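Local structure of RahU protein (Pseudomonas aeruginosa PAO1, 6ZC2) at residues Ser48-Asn51 with Pro57-Ile60; Val9-Ser14 with Val20-Ala25; Phe32-Asn37 with Thr44-Ser49; Gly74-Tyr79 with Val128-Gly133; Gly81-Gly86 with Ala109-Ile114. The protein interacts with membrane ceramide phosphorylethanolamine as a bacterial member of the aegerolysin family, for which a glycolipid-binding role is probable. All blocks are in the same frame, centred on the assembly; numbering follows the deposited sequence.

Contact 1 (Ser48-Asn51 with Pro57-Ile60); sequences SSMN and PQWI. With EDO (1,2-ethanediol), chain H; EDO (1,2-ethanediol), chain G.
Met50 reaches from the loop after helix 44-47 to the strand that starts at Gln58, and its last two atoms do most of the touching. The chain leaves with CG beside the backbone N (chi1 -64°), runs straight through chi2, and bends at chi3 (70°). The bend lays Met50 SD against Ile60 CG1 at 3.9 Å and turns its CE to within 3.4 Å of Gln58 OE1. Met50 and Gln58 run antiparallel past one another, the methyl lying alongside the glutamine chain. Met50 also rests on Ile22 of strand 19-27, which places it at the margin of the apolar interior of the β-sandwich.

Asn51 follows as the first residue of edge strand 51-53. Its CB points away from Gln58, and its amide oxygen OD1 is taken by Arg23; across the contact its backbone acts instead. Asn51 O receives a weak, strongly bent bond from Gln58 NE2, 3.1 Å long with an N-H...O angle of 129°. Asn51 N gives a nearly linear bond of 2.9 Å to O1 of a 1,2-ethanediol, whose two carbons lie against Gln58 OE1. A second ethanediol takes the N-H of Trp59 through its O2 at 2.9 Å, while the indole stacks on Tyr35.

Apolar inside and polar outside, the contact joins the two sheets at one margin through a thioether and a single weak bond. Diol molecules, probably from the crystallisation liquor, occupy places beside the backbone N-H groups that water would probably take.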
# COMPACT_ATOMS: atom_id res chain seq x y z
N SER A 48 -8.57 -6.82 -1.16
CA SER A 48 -7.96 -8.09 -1.60
C SER A 48 -8.61 -8.67 -2.86
O SER A 48 -8.27 -9.81 -3.25
CB SER A 48 -8.02 -9.12 -0.47
OG SER A 48 -7.33 -8.67 0.68
N SER A 49 -9.53 -7.92 -3.47
CA SER A 49 -10.17 -8.30 -4.72
C SER A 49 -9.81 -7.36 -5.87
O SER A 49 -10.26 -7.58 -7.00
CB SER A 49 -11.69 -8.36 -4.55
OG SER A 49 -12.05 -9.23 -3.48
N MET A 50 -9.02 -6.32 -5.61
CA MET A 50 -8.70 -5.32 -6.62
C MET A 50 -7.78 -5.88 -7.70
O MET A 50 -6.82 -6.60 -7.41
CB MET A 50 -7.99 -4.12 -5.98
CG MET A 50 -8.82 -3.34 -4.99
SD MET A 50 -7.84 -2.10 -4.09
CE MET A 50 -7.52 -0.90 -5.38
N ASN A 51 -8.06 -5.52 -8.96
CA ASN A 51 -7.16 -5.75 -10.09
C ASN A 51 -6.81 -4.39 -10.68
O ASN A 51 -7.71 -3.62 -11.04
CB ASN A 51 -7.82 -6.61 -11.17
CG ASN A 51 -7.83 -8.09 -10.82
OD1 ASN A 51 -7.40 -8.51 -9.76
ND2 ASN A 51 -8.30 -8.90 -11.76
N PRO A 57 -3.69 3.85 -12.80
CA PRO A 57 -3.36 3.60 -11.39
C PRO A 57 -4.58 3.69 -10.48
O PRO A 57 -5.51 4.46 -10.72
CB PRO A 57 -2.36 4.71 -11.06
CG PRO A 57 -1.71 5.01 -12.37
CD PRO A 57 -2.79 4.85 -13.41
N GLN A 58 -4.55 2.88 -9.42
CA GLN A 58 -5.54 2.91 -8.35
C GLN A 58 -4.83 3.09 -7.02
O GLN A 58 -3.65 2.75 -6.89
CB GLN A 58 -6.39 1.63 -8.33
CG GLN A 58 -7.31 1.47 -9.53
CD GLN A 58 -8.10 0.18 -9.47
OE1 GLN A 58 -8.76 -0.11 -8.47
NE2 GLN A 58 -8.03 -0.61 -10.54
N TRP A 59 -5.55 3.59 -6.02
CA TRP A 59 -4.98 3.91 -4.72
C TRP A 59 -5.52 2.98 -3.63
O TRP A 59 -6.72 2.69 -3.57
CB TRP A 59 -5.31 5.35 -4.34
CG TRP A 59 -4.64 6.39 -5.19
CD1 TRP A 59 -4.97 6.75 -6.47
CD2 TRP A 59 -3.52 7.20 -4.82
NE1 TRP A 59 -4.13 7.75 -6.91
CE2 TRP A 59 -3.24 8.05 -5.91
CE3 TRP A 59 -2.73 7.31 -3.66
CZ2 TRP A 59 -2.21 9.00 -5.88
CZ3 TRP A 59 -1.71 8.24 -3.64
CH2 TRP A 59 -1.46 9.08 -4.74
N ILE A 60 -4.62 2.52 -2.76
CA ILE A 60 -4.97 1.78 -1.55
C ILE A 60 -4.62 2.68 -0.37
O ILE A 60 -3.44 3.02 -0.17
CB ILE A 60 -4.21 0.45 -1.47
CG1 ILE A 60 -4.59 -0.43 -2.67
CG2 ILE A 60 -4.50 -0.26 -0.16
CD1 ILE A 60 -3.70 -1.62 -2.86
C1 EDO H . -10.04 -3.02 -8.89
O1 EDO H . -10.65 -4.22 -9.40
C2 EDO H . -11.03 -2.29 -7.99
O2 EDO H . -11.76 -1.33 -8.76
C1 EDO G . -8.63 6.43 -7.53
O1 EDO G . -8.48 6.77 -6.14
C2 EDO G . -9.16 5.01 -7.64
O2 EDO G . -8.27 4.11 -6.97

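Contact 2 (Val9-Ser14 with Val20-Ala25); sequences VKVVVS and VGIRNA
Val13 overlaps Val20 through one methyl above all: CG2 of Val20 fits against both branches of Val13, 3.7 Å from CG2 and 3.8 Å from CG1. The two strands belong to opposite sheets of the aegerolysin β-sandwich. The chain passes directly from strand 6-13 to strand 19-27 through a short loop, making a β-arch whose strands face each other by their side chains, with no hydrogen bond between the two segments.

Near the loop the backbones are close, the CA atoms of Val13 and Val20 being 6.8 Å apart, and the valines meet at a slant. Both have CG1 anti to the backbone N (chi1 176° in Val13, 169° in Val20), which leaves CG2 of each beside the N and turned to its partner. Farther from the loop the sheets diverge. Val11 CG1 and Ile22 CD1 meet at a looser 4.4 Å, and the longer Ile22 chain, bent at both chi1 and chi2, spans the wider gap. Ile22 also packs on Phe76 and Ile60, Val11 on Leu132 and Val20 on Cys78, so all four contact residues are buried in a common apolar interior.

The outward face of strand 19-27 is polar. Arg23 curls back along its own strand and lays one face of the guanidinium over Gly21, whose CA lies 3.5 Å above the plane. Other bonds from NH1 and NH2 tie the group to the 48-51 loop. Within the strand, Arg23 NH1 gives a 2.8 Å bond to Ile22 O, arriving from above the carbonyl plane, 55° out of it.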
# COMPACT_ATOMS: atom_id res chain seq x y z
N VAL A 9 -1.34 4.62 -1.06
CA VAL A 9 -0.37 4.00 -1.97
C VAL A 9 -0.94 4.01 -3.38
O VAL A 9 -1.97 3.37 -3.65
CB VAL A 9 -0.03 2.57 -1.53
CG1 VAL A 9 1.08 2.01 -2.40
CG2 VAL A 9 0.35 2.54 -0.04
N LYS A 10 -0.27 4.71 -4.29
CA LYS A 10 -0.65 4.75 -5.70
C LYS A 10 0.00 3.56 -6.40
O LYS A 10 1.23 3.51 -6.52
CB LYS A 10 -0.20 6.07 -6.34
CG LYS A 10 -0.61 6.21 -7.80
CD LYS A 10 -0.11 7.52 -8.40
CE LYS A 10 -0.35 7.57 -9.90
NZ LYS A 10 -0.21 8.95 -10.45
N VAL A 11 -0.80 2.60 -6.85
CA VAL A 11 -0.30 1.39 -7.49
C VAL A 11 -0.20 1.65 -8.99
O VAL A 11 -1.23 1.80 -9.68
CB VAL A 11 -1.20 0.18 -7.18
CG1 VAL A 11 -0.67 -1.07 -7.87
CG2 VAL A 11 -1.30 -0.03 -5.67
N VAL A 12 1.03 1.71 -9.50
CA VAL A 12 1.33 1.99 -10.90
C VAL A 12 1.85 0.71 -11.54
O VAL A 12 2.93 0.22 -11.19
CB VAL A 12 2.35 3.13 -11.04
CG1 VAL A 12 2.71 3.37 -12.51
CG2 VAL A 12 1.83 4.41 -10.38
N VAL A 13 1.08 0.15 -12.47
CA VAL A 13 1.41 -1.11 -13.13
C VAL A 13 2.05 -0.82 -14.48
O VAL A 13 1.48 -0.11 -15.31
CB VAL A 13 0.15 -1.98 -13.30
CG1 VAL A 13 0.46 -3.27 -14.07
CG2 VAL A 13 -0.48 -2.28 -11.92
N SER A 14 3.23 -1.38 -14.70
CA SER A 14 3.90 -1.22 -15.98
C SER A 14 3.24 -2.09 -17.05
O SER A 14 2.65 -3.13 -16.75
CB SER A 14 5.37 -1.62 -15.86
OG SER A 14 5.99 -1.51 -17.12
N VAL A 20 -2.17 -6.30 -12.29
CA VAL A 20 -1.70 -6.76 -10.99
C VAL A 20 -2.91 -7.03 -10.09
O VAL A 20 -3.78 -6.17 -9.94
CB VAL A 20 -0.75 -5.74 -10.33
CG1 VAL A 20 -0.49 -6.10 -8.86
CG2 VAL A 20 0.56 -5.69 -11.12
N GLY A 21 -2.95 -8.23 -9.50
CA GLY A 21 -3.93 -8.54 -8.48
C GLY A 21 -3.43 -8.13 -7.11
O GLY A 21 -2.32 -8.49 -6.71
N ILE A 22 -4.25 -7.36 -6.39
CA ILE A 22 -3.99 -7.01 -4.99
C ILE A 22 -4.66 -8.08 -4.14
O ILE A 22 -5.88 -8.26 -4.22
CB ILE A 22 -4.56 -5.62 -4.65
CG1 ILE A 22 -4.06 -4.55 -5.63
CG2 ILE A 22 -4.26 -5.27 -3.19
CD1 ILE A 22 -2.56 -4.31 -5.60
N ARG A 23 -3.87 -8.80 -3.34
CA ARG A 23 -4.39 -9.93 -2.57
C ARG A 23 -3.85 -9.87 -1.15
O ARG A 23 -2.85 -9.20 -0.87
CB ARG A 23 -4.00 -11.29 -3.20
CG ARG A 23 -4.37 -11.46 -4.68
CD ARG A 23 -5.88 -11.55 -4.91
NE ARG A 23 -6.18 -11.61 -6.34
CZ ARG A 23 -6.66 -10.61 -7.09
NH1 ARG A 23 -6.99 -9.42 -6.57
NH2 ARG A 23 -6.83 -10.82 -8.38
N ASN A 24 -4.50 -10.60 -0.25
CA ASN A 24 -3.93 -10.89 1.07
C ASN A 24 -3.71 -9.62 1.89
O ASN A 24 -2.74 -9.51 2.65
CB ASN A 24 -2.64 -11.69 0.95
CG ASN A 24 -2.79 -12.93 0.10
OD1 ASN A 24 -3.89 -13.46 -0.07
ND2 ASN A 24 -1.68 -13.42 -0.44
N ALA A 25 -4.61 -8.65 1.76
CA ALA A 25 -4.48 -7.42 2.53
C ALA A 25 -4.76 -7.70 4.00
O ALA A 25 -5.64 -8.50 4.33
CB ALA A 25 -5.44 -6.36 1.99

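Contact 3 (Phe32-Asn37 with Thr44-Ser49); sequences FYRYTN and TEEVSS. With EDO (1,2-ethanediol), chain K; EDO (1,2-ethanediol), chain C; EDO (1,2-ethanediol), chain I.
Val47 meets Phe32 roughly perpendicular, with one valine methyl over a face of the ring. Val47 has CG1 anti to the backbone N (chi1 176°), which puts CG2 opposite the carbonyl carbon and over the phenyl in a CH-pi contact, 4.0 Å from the Phe32 centroid and displaced toward CG. Thr44, one turn earlier in the helix, meets the same ring at its edge: in one of two modelled conformers its CG2 lies near the ring plane, 4.0 Å from Phe32 CE2.

Outside this apolar cluster the charges approach without touching. Glu46 is extended, whereas Arg34 bends at chi3 (-56°). Arg34 NH2 and Glu46 OE2 stay 4.4 Å apart, the oxygen well off the guanidinium plane, and two waters fill in: one donates to OE2, the other to OE1, and both accept from NH2, the second weakly. Arg34 NE makes its salt bridge with Asp40. At the helix end, Ser48 OG and N grip Thr44 O, one from each side of the carbonyl plane.

The short helix 44-47 thus sits against strand 29-34 of the six-stranded sheet, its Val47 also touching Ile42 of edge strand 41-42 and Ile22 and Ala25 of strand 19-27 in the other sheet.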
# COMPACT_ATOMS: atom_id res chain seq x y z
N PHE A 32 -9.01 0.44 6.14
CA PHE A 32 -8.87 0.86 4.75
C PHE A 32 -10.02 1.81 4.42
O PHE A 32 -11.13 1.68 4.97
CB PHE A 32 -8.91 -0.34 3.80
CG PHE A 32 -7.67 -1.19 3.82
CD1 PHE A 32 -6.45 -0.71 3.35
CD2 PHE A 32 -7.72 -2.50 4.29
CE1 PHE A 32 -5.32 -1.51 3.35
CE2 PHE A 32 -6.59 -3.31 4.29
CZ PHE A 32 -5.39 -2.82 3.82
N TYR A 33 -9.78 2.76 3.52
CA TYR A 33 -10.81 3.70 3.12
C TYR A 33 -10.70 4.02 1.63
O TYR A 33 -9.65 3.85 1.01
CB TYR A 33 -10.80 4.97 3.96
CG TYR A 33 -9.62 5.90 3.80
CD1 TYR A 33 -8.45 5.72 4.52
CD2 TYR A 33 -9.70 7.02 2.96
CE1 TYR A 33 -7.38 6.62 4.41
CE2 TYR A 33 -8.65 7.92 2.85
CZ TYR A 33 -7.50 7.72 3.58
OH TYR A 33 -6.45 8.61 3.49
N ARG A 34 -11.81 4.51 1.07
CA ARG A 34 -11.87 4.87 -0.35
C ARG A 34 -11.27 6.26 -0.50
O ARG A 34 -11.92 7.27 -0.21
CB ARG A 34 -13.31 4.82 -0.84
CG ARG A 34 -13.45 4.90 -2.35
CD ARG A 34 -14.90 5.10 -2.79
NE ARG A 34 -15.80 4.07 -2.27
CZ ARG A 34 -16.01 2.90 -2.85
NH1 ARG A 34 -15.38 2.59 -3.97
NH2 ARG A 34 -16.84 2.02 -2.30
N TYR A 35 -10.01 6.32 -0.94
CA TYR A 35 -9.28 7.59 -1.03
C TYR A 35 -10.12 8.57 -1.85
O TYR A 35 -10.60 8.22 -2.93
CB TYR A 35 -7.94 7.31 -1.73
CG TYR A 35 -6.87 8.37 -1.51
CD1 TYR A 35 -6.54 8.81 -0.23
CD2 TYR A 35 -6.17 8.91 -2.59
CE1 TYR A 35 -5.57 9.78 -0.03
CE2 TYR A 35 -5.18 9.88 -2.40
CZ TYR A 35 -4.89 10.31 -1.11
OH TYR A 35 -3.93 11.27 -0.87
N THR A 36 -10.34 9.80 -1.34
CA THR A 36 -9.67 10.44 -0.22
C THR A 36 -10.54 10.57 1.05
O THR A 36 -10.20 11.33 1.95
CB THR A 36 -9.27 11.89 -0.62
OG1 THR A 36 -10.43 12.59 -1.08
CG2 THR A 36 -8.22 11.89 -1.74
N ASN A 37 -11.66 9.84 1.11
CA ASN A 37 -12.67 10.01 2.17
C ASN A 37 -12.46 8.99 3.29
O ASN A 37 -12.87 7.83 3.18
CB ASN A 37 -14.07 9.89 1.58
CG ASN A 37 -15.15 10.13 2.61
OD1 ASN A 37 -14.86 10.47 3.76
ND2 ASN A 37 -16.40 9.96 2.20
N THR A 44 -11.25 -5.32 4.16
CA THR A 44 -10.04 -6.00 3.71
C THR A 44 -10.34 -6.95 2.55
O THR A 44 -9.52 -7.08 1.64
CB THR A 44 -9.35 -6.74 4.86
OG1 THR A 44 -10.14 -7.87 5.28
CG2 THR A 44 -9.12 -5.81 6.04
N GLU A 45 -11.52 -7.57 2.55
CA GLU A 45 -11.88 -8.45 1.44
C GLU A 45 -11.97 -7.69 0.12
O GLU A 45 -11.53 -8.19 -0.92
CB GLU A 45 -13.20 -9.16 1.74
CG GLU A 45 -13.26 -9.81 3.12
CD GLU A 45 -13.94 -8.91 4.14
OE1 GLU A 45 -13.22 -8.24 4.90
OE2 GLU A 45 -15.19 -8.90 4.19
N GLU A 46 -12.54 -6.48 0.14
CA GLU A 46 -12.65 -5.70 -1.09
C GLU A 46 -11.28 -5.25 -1.59
O GLU A 46 -11.00 -5.34 -2.79
CB GLU A 46 -13.59 -4.51 -0.92
CG GLU A 46 -13.68 -3.67 -2.19
CD GLU A 46 -14.79 -2.63 -2.20
OE1 GLU A 46 -15.69 -2.65 -1.32
OE2 GLU A 46 -14.77 -1.78 -3.11
N VAL A 47 -10.41 -4.78 -0.68
CA VAL A 47 -9.05 -4.43 -1.10
C VAL A 47 -8.37 -5.64 -1.75
O VAL A 47 -7.70 -5.52 -2.78
CB VAL A 47 -8.24 -3.89 0.09
CG1 VAL A 47 -6.79 -3.63 -0.34
CG2 VAL A 47 -8.88 -2.63 0.64
N SER A 48 -8.57 -6.82 -1.16
CA SER A 48 -7.96 -8.09 -1.60
C SER A 48 -8.61 -8.67 -2.86
O SER A 48 -8.27 -9.81 -3.25
CB SER A 48 -8.02 -9.12 -0.47
OG SER A 48 -7.33 -8.67 0.68
N SER A 49 -9.53 -7.92 -3.47
CA SER A 49 -10.17 -8.30 -4.72
C SER A 49 -9.81 -7.36 -5.87
O SER A 49 -10.26 -7.58 -7.00
CB SER A 49 -11.69 -8.36 -4.55
OG SER A 49 -12.05 -9.23 -3.48
C1 EDO K . -6.27 13.27 2.54
O1 EDO K . -7.09 13.54 1.39
C2 EDO K . -6.21 11.77 2.83
O2 EDO K . -7.51 11.17 2.73
C1 EDO C . -9.39 0.75 -1.94
O1 EDO C . -10.40 1.75 -2.09
C2 EDO C . -8.83 0.83 -0.53
O2 EDO C . -8.17 2.09 -0.33
C1 EDO I . -12.43 0.39 -4.41
O1 EDO I . -11.41 1.39 -4.48
C2 EDO I . -11.83 -0.97 -4.73
O2 EDO I . -12.87 -1.89 -5.06
O HOH W 1 -16.58 -0.20 -4.31
O HOH W 2 -17.63 -0.77 -1.51

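Contact 4 (Gly74-Tyr79 with Val128-Gly133); sequences GSFDCY and VTLTLG
Leu130 N bonds Lys10 O, fixing in its sheet the strand whose side chains reach across to Phe76 and Cys78. In the facing sheet Asp77 N is held in the same way by Arg23 O. No hydrogen bond runs between 74-79 and 128-133 themselves; they meet by side chains alone.

Leu130 CD2 is the branch that touches both partners, 4.3 Å from Phe76 CZ and 4.4 Å from Cys78 SG. It approaches the phenyl obliquely. Phe76 has its CG in the crowded position between backbone N and carbonyl carbon (chi1 60°), which swings the far end of the ring nearer to the leucine although its CB bond does not aim there. The CB bond of Cys78 points toward the other strand, and Cys78 SG also meets Leu132 CD1 at 3.9 Å, the closest approach in this contact. Leu132 sends CG beside its backbone N, a different choice from Leu130, whose CG is anti to it, so the two leucines offer methyls to the same thiol from neighbouring positions on one face of the strand.

These are strands from the two layers of the β-sandwich, 10.0 Å apart at their axes and running in the same general direction with a 32° angle between them. The gap is shared: Phe104 of strand 101-106 touches Cys78, Leu130 and Leu132, while Phe76 meets the ring of Phe88 with planes at about 25°. On the outer face of strand 72-80, Asp77 spends its two carboxylate oxygens separately, OD1 on Thr87 OG1 and OD2 on Asn24 ND2.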
# COMPACT_ATOMS: atom_id res chain seq x y z
N GLY A 74 -0.08 -2.23 8.31
CA GLY A 74 -0.65 -3.34 7.56
C GLY A 74 0.19 -3.68 6.34
O GLY A 74 1.33 -3.24 6.21
N SER A 75 -0.41 -4.48 5.46
CA SER A 75 0.29 -4.93 4.25
C SER A 75 -0.71 -5.38 3.20
O SER A 75 -1.88 -5.64 3.49
CB SER A 75 1.26 -6.07 4.55
OG SER A 75 0.55 -7.23 4.94
N PHE A 76 -0.21 -5.50 1.96
CA PHE A 76 -0.93 -6.20 0.89
C PHE A 76 0.09 -6.84 -0.05
O PHE A 76 1.23 -6.39 -0.15
CB PHE A 76 -1.92 -5.30 0.12
CG PHE A 76 -1.28 -4.11 -0.57
CD1 PHE A 76 -0.73 -4.22 -1.85
CD2 PHE A 76 -1.25 -2.87 0.06
CE1 PHE A 76 -0.15 -3.12 -2.47
CE2 PHE A 76 -0.67 -1.77 -0.55
CZ PHE A 76 -0.12 -1.89 -1.82
N ASP A 77 -0.33 -7.91 -0.72
CA ASP A 77 0.50 -8.59 -1.70
C ASP A 77 0.11 -8.17 -3.12
O ASP A 77 -1.04 -7.81 -3.39
CB ASP A 77 0.38 -10.12 -1.58
CG ASP A 77 1.00 -10.67 -0.32
OD1 ASP A 77 1.68 -9.92 0.41
OD2 ASP A 77 0.77 -11.87 -0.04
N CYS A 78 1.09 -8.23 -4.02
CA CYS A 78 0.89 -7.99 -5.45
C CYS A 78 1.18 -9.29 -6.21
O CYS A 78 2.22 -9.92 -5.98
CB CYS A 78 1.85 -6.89 -5.94
SG CYS A 78 1.55 -5.28 -5.19
N TYR A 79 0.26 -9.66 -7.10
CA TYR A 79 0.36 -10.88 -7.90
C TYR A 79 0.26 -10.58 -9.40
O TYR A 79 -0.51 -9.72 -9.83
CB TYR A 79 -0.75 -11.89 -7.52
CG TYR A 79 -0.38 -12.77 -6.35
CD1 TYR A 79 -0.49 -12.33 -5.03
CD2 TYR A 79 0.14 -14.04 -6.57
CE1 TYR A 79 -0.11 -13.14 -3.97
CE2 TYR A 79 0.53 -14.85 -5.52
CZ TYR A 79 0.40 -14.40 -4.22
OH TYR A 79 0.79 -15.22 -3.19
N VAL A 128 2.41 7.68 -1.20
CA VAL A 128 3.57 6.93 -1.67
C VAL A 128 3.20 6.31 -3.01
O VAL A 128 2.13 5.71 -3.13
CB VAL A 128 3.95 5.81 -0.67
CG1 VAL A 128 5.08 4.93 -1.24
CG2 VAL A 128 4.34 6.39 0.67
N THR A 129 4.07 6.44 -4.01
CA THR A 129 3.85 5.80 -5.30
C THR A 129 4.63 4.50 -5.37
O THR A 129 5.80 4.45 -4.98
CB THR A 129 4.25 6.74 -6.45
OG1 THR A 129 3.47 7.94 -6.38
CG2 THR A 129 4.02 6.07 -7.80
N LEU A 130 3.97 3.43 -5.83
CA LEU A 130 4.56 2.09 -5.95
C LEU A 130 4.52 1.71 -7.43
O LEU A 130 3.45 1.45 -7.98
CB LEU A 130 3.77 1.08 -5.11
CG LEU A 130 4.18 -0.38 -5.23
CD1 LEU A 130 5.63 -0.60 -4.78
CD2 LEU A 130 3.23 -1.26 -4.43
N THR A 131 5.69 1.69 -8.09
CA THR A 131 5.77 1.42 -9.52
C THR A 131 6.27 -0.01 -9.73
O THR A 131 7.40 -0.34 -9.34
CB THR A 131 6.66 2.45 -10.22
OG1 THR A 131 6.12 3.77 -9.99
CG2 THR A 131 6.71 2.20 -11.71
N LEU A 132 5.44 -0.84 -10.36
CA LEU A 132 5.64 -2.29 -10.44
C LEU A 132 5.95 -2.71 -11.86
O LEU A 132 5.22 -2.36 -12.80
CB LEU A 132 4.37 -3.02 -9.99
CG LEU A 132 3.93 -2.79 -8.54
CD1 LEU A 132 2.47 -3.20 -8.33
CD2 LEU A 132 4.84 -3.55 -7.58
N GLY A 133 7.01 -3.52 -12.03
CA GLY A 133 7.36 -4.05 -13.33
C GLY A 133 7.97 -5.44 -13.26
O GLY A 133 8.29 -5.96 -12.19

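Contact 5 (Gly81-Gly86 with Ala109-Ile114); sequences GNTKMG and ADYAGI. With EDO (1,2-ethanediol), chain F.
Met85 stands over the ring of Tyr111, the two side chains crossing at about a right angle. Its CG is the atom that does the touching: 3.6 Å from the Tyr111 centroid and only 12° off the ring normal, it makes a CH-pi contact over the centre of one face. The sulfur takes a more slanting place, SD lying 4.8 Å from the same centroid, a Met-aromatic contact. Met85 carries CG beside the backbone N (chi1 -60°), which brings the methylene over the ring before the chain bends at chi3 (47°).

Thr83 crosses the phenol end, its CG2 being 3.9 Å from Tyr111 OH, and Lys84 O lies 4.0 Å from Tyr111 CD2. The hydroxyl itself is hydrogen-bonded to Asp80 OD2, which ties the far end of the ring to the end of strand 72-80. Lys84, fully extended on the other side of its strand, grips with NZ both oxygens of a 1,2-ethanediol, probably from the crystallisation liquor.

Opposite Cys78 the strand carries a classic β-bulge, formed by Met85 and Gly86, and the backbone of Met85 leaves the usual strand angles there. Strand 83-92 pairs with 72-80 in the five-stranded sheet, while Tyr111 opens edge strand 111-116 of the six-stranded one; the ring fills the gap between the layers at one end, beside Ile17 of the loop joining strands 6-13 and 19-27, with Met85 also resting on Leu132.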
# COMPACT_ATOMS: atom_id res chain seq x y z
N GLY A 81 -0.99 -12.70 -12.19
CA GLY A 81 -1.67 -13.98 -12.30
C GLY A 81 -1.45 -14.81 -11.04
O GLY A 81 -1.62 -14.32 -9.92
N ASN A 82 -1.03 -16.07 -11.22
CA ASN A 82 -0.74 -16.97 -10.11
C ASN A 82 0.59 -16.70 -9.41
O ASN A 82 0.85 -17.32 -8.37
CB ASN A 82 -0.75 -18.43 -10.61
CG ASN A 82 -2.09 -18.84 -11.19
OD1 ASN A 82 -3.12 -18.62 -10.57
ND2 ASN A 82 -2.08 -19.46 -12.37
N THR A 83 1.44 -15.83 -9.96
CA THR A 83 2.82 -15.67 -9.48
C THR A 83 2.95 -14.47 -8.54
O THR A 83 2.63 -13.34 -8.92
CB THR A 83 3.75 -15.49 -10.68
OG1 THR A 83 3.60 -16.60 -11.57
CG2 THR A 83 5.20 -15.40 -10.21
N LYS A 84 3.44 -14.72 -7.32
CA LYS A 84 3.64 -13.63 -6.37
C LYS A 84 4.73 -12.69 -6.85
O LYS A 84 5.83 -13.12 -7.23
CB LYS A 84 4.01 -14.20 -5.00
CG LYS A 84 4.02 -13.14 -3.90
CD LYS A 84 4.48 -13.71 -2.56
CE LYS A 84 4.39 -12.67 -1.46
NZ LYS A 84 4.92 -13.17 -0.16
N MET A 85 4.44 -11.38 -6.81
CA MET A 85 5.43 -10.35 -7.13
C MET A 85 6.13 -9.83 -5.88
O MET A 85 7.34 -9.56 -5.93
CB MET A 85 4.76 -9.19 -7.86
CG MET A 85 4.10 -9.58 -9.17
SD MET A 85 2.95 -8.33 -9.78
CE MET A 85 3.97 -6.87 -9.57
N GLY A 86 5.41 -9.65 -4.79
CA GLY A 86 5.98 -9.15 -3.56
C GLY A 86 4.91 -8.61 -2.63
O GLY A 86 3.71 -8.77 -2.87
N ALA A 109 13.76 -11.74 -8.15
CA ALA A 109 14.26 -10.69 -9.03
C ALA A 109 13.46 -10.56 -10.32
O ALA A 109 13.79 -9.70 -11.14
CB ALA A 109 15.74 -10.91 -9.34
N ASP A 110 12.43 -11.38 -10.52
CA ASP A 110 11.60 -11.24 -11.71
C ASP A 110 10.69 -10.01 -11.65
O ASP A 110 10.19 -9.58 -12.69
CB ASP A 110 10.73 -12.49 -11.91
CG ASP A 110 11.55 -13.71 -12.31
OD1 ASP A 110 12.67 -13.54 -12.84
OD2 ASP A 110 11.06 -14.84 -12.11
N TYR A 111 10.47 -9.43 -10.46
CA TYR A 111 9.60 -8.27 -10.31
C TYR A 111 10.27 -7.27 -9.38
O TYR A 111 10.99 -7.65 -8.46
CB TYR A 111 8.23 -8.65 -9.72
CG TYR A 111 7.50 -9.68 -10.54
CD1 TYR A 111 6.74 -9.30 -11.64
CD2 TYR A 111 7.57 -11.03 -10.22
CE1 TYR A 111 6.07 -10.25 -12.40
CE2 TYR A 111 6.91 -11.99 -10.98
CZ TYR A 111 6.15 -11.59 -12.06
OH TYR A 111 5.50 -12.56 -12.80
N ALA A 112 9.99 -5.99 -9.61
CA ALA A 112 10.42 -4.92 -8.72
C ALA A 112 9.26 -3.96 -8.46
O ALA A 112 8.40 -3.76 -9.32
CB ALA A 112 11.61 -4.13 -9.29
N GLY A 113 9.27 -3.39 -7.26
CA GLY A 113 8.33 -2.36 -6.86
C GLY A 113 9.10 -1.20 -6.26
O GLY A 113 9.57 -1.29 -5.12
N ILE A 114 9.26 -0.13 -7.03
CA ILE A 114 10.07 1.02 -6.63
C ILE A 114 9.14 2.06 -6.01
O ILE A 114 8.09 2.39 -6.59
CB ILE A 114 10.83 1.59 -7.84
CG1 ILE A 114 11.72 0.52 -8.49
CG2 ILE A 114 11.64 2.83 -7.44
CD1 ILE A 114 12.73 -0.12 -7.56
C1 EDO F . 7.88 -11.05 -0.74
O1 EDO F . 7.57 -12.41 -1.09
C2 EDO F . 7.84 -10.91 0.78
O2 EDO F . 6.57 -11.36 1.27

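How the contacts relate
The five contacts run through one β-sandwich, most of them bridging its six-stranded and five-stranded sheets. Contact 2 comes first along the chain, then contact 3, then contact 1, which shares Ser48 and Ser49 with it; contact 5 is nested in the long loop closed by contact 4. Contacts 1, 2 and 4 form the middle, contact 2 lying about 5 Å by centres from each of the others, and Ile60, Ile22, Phe76 and Val20 continue one apolar layer. Contacts 3 and 5 mark opposite ends, their centres about 21 Å apart without touching. The interior is thus continuous from the helix to the bulge, joining distant chain parts into a single compact domain.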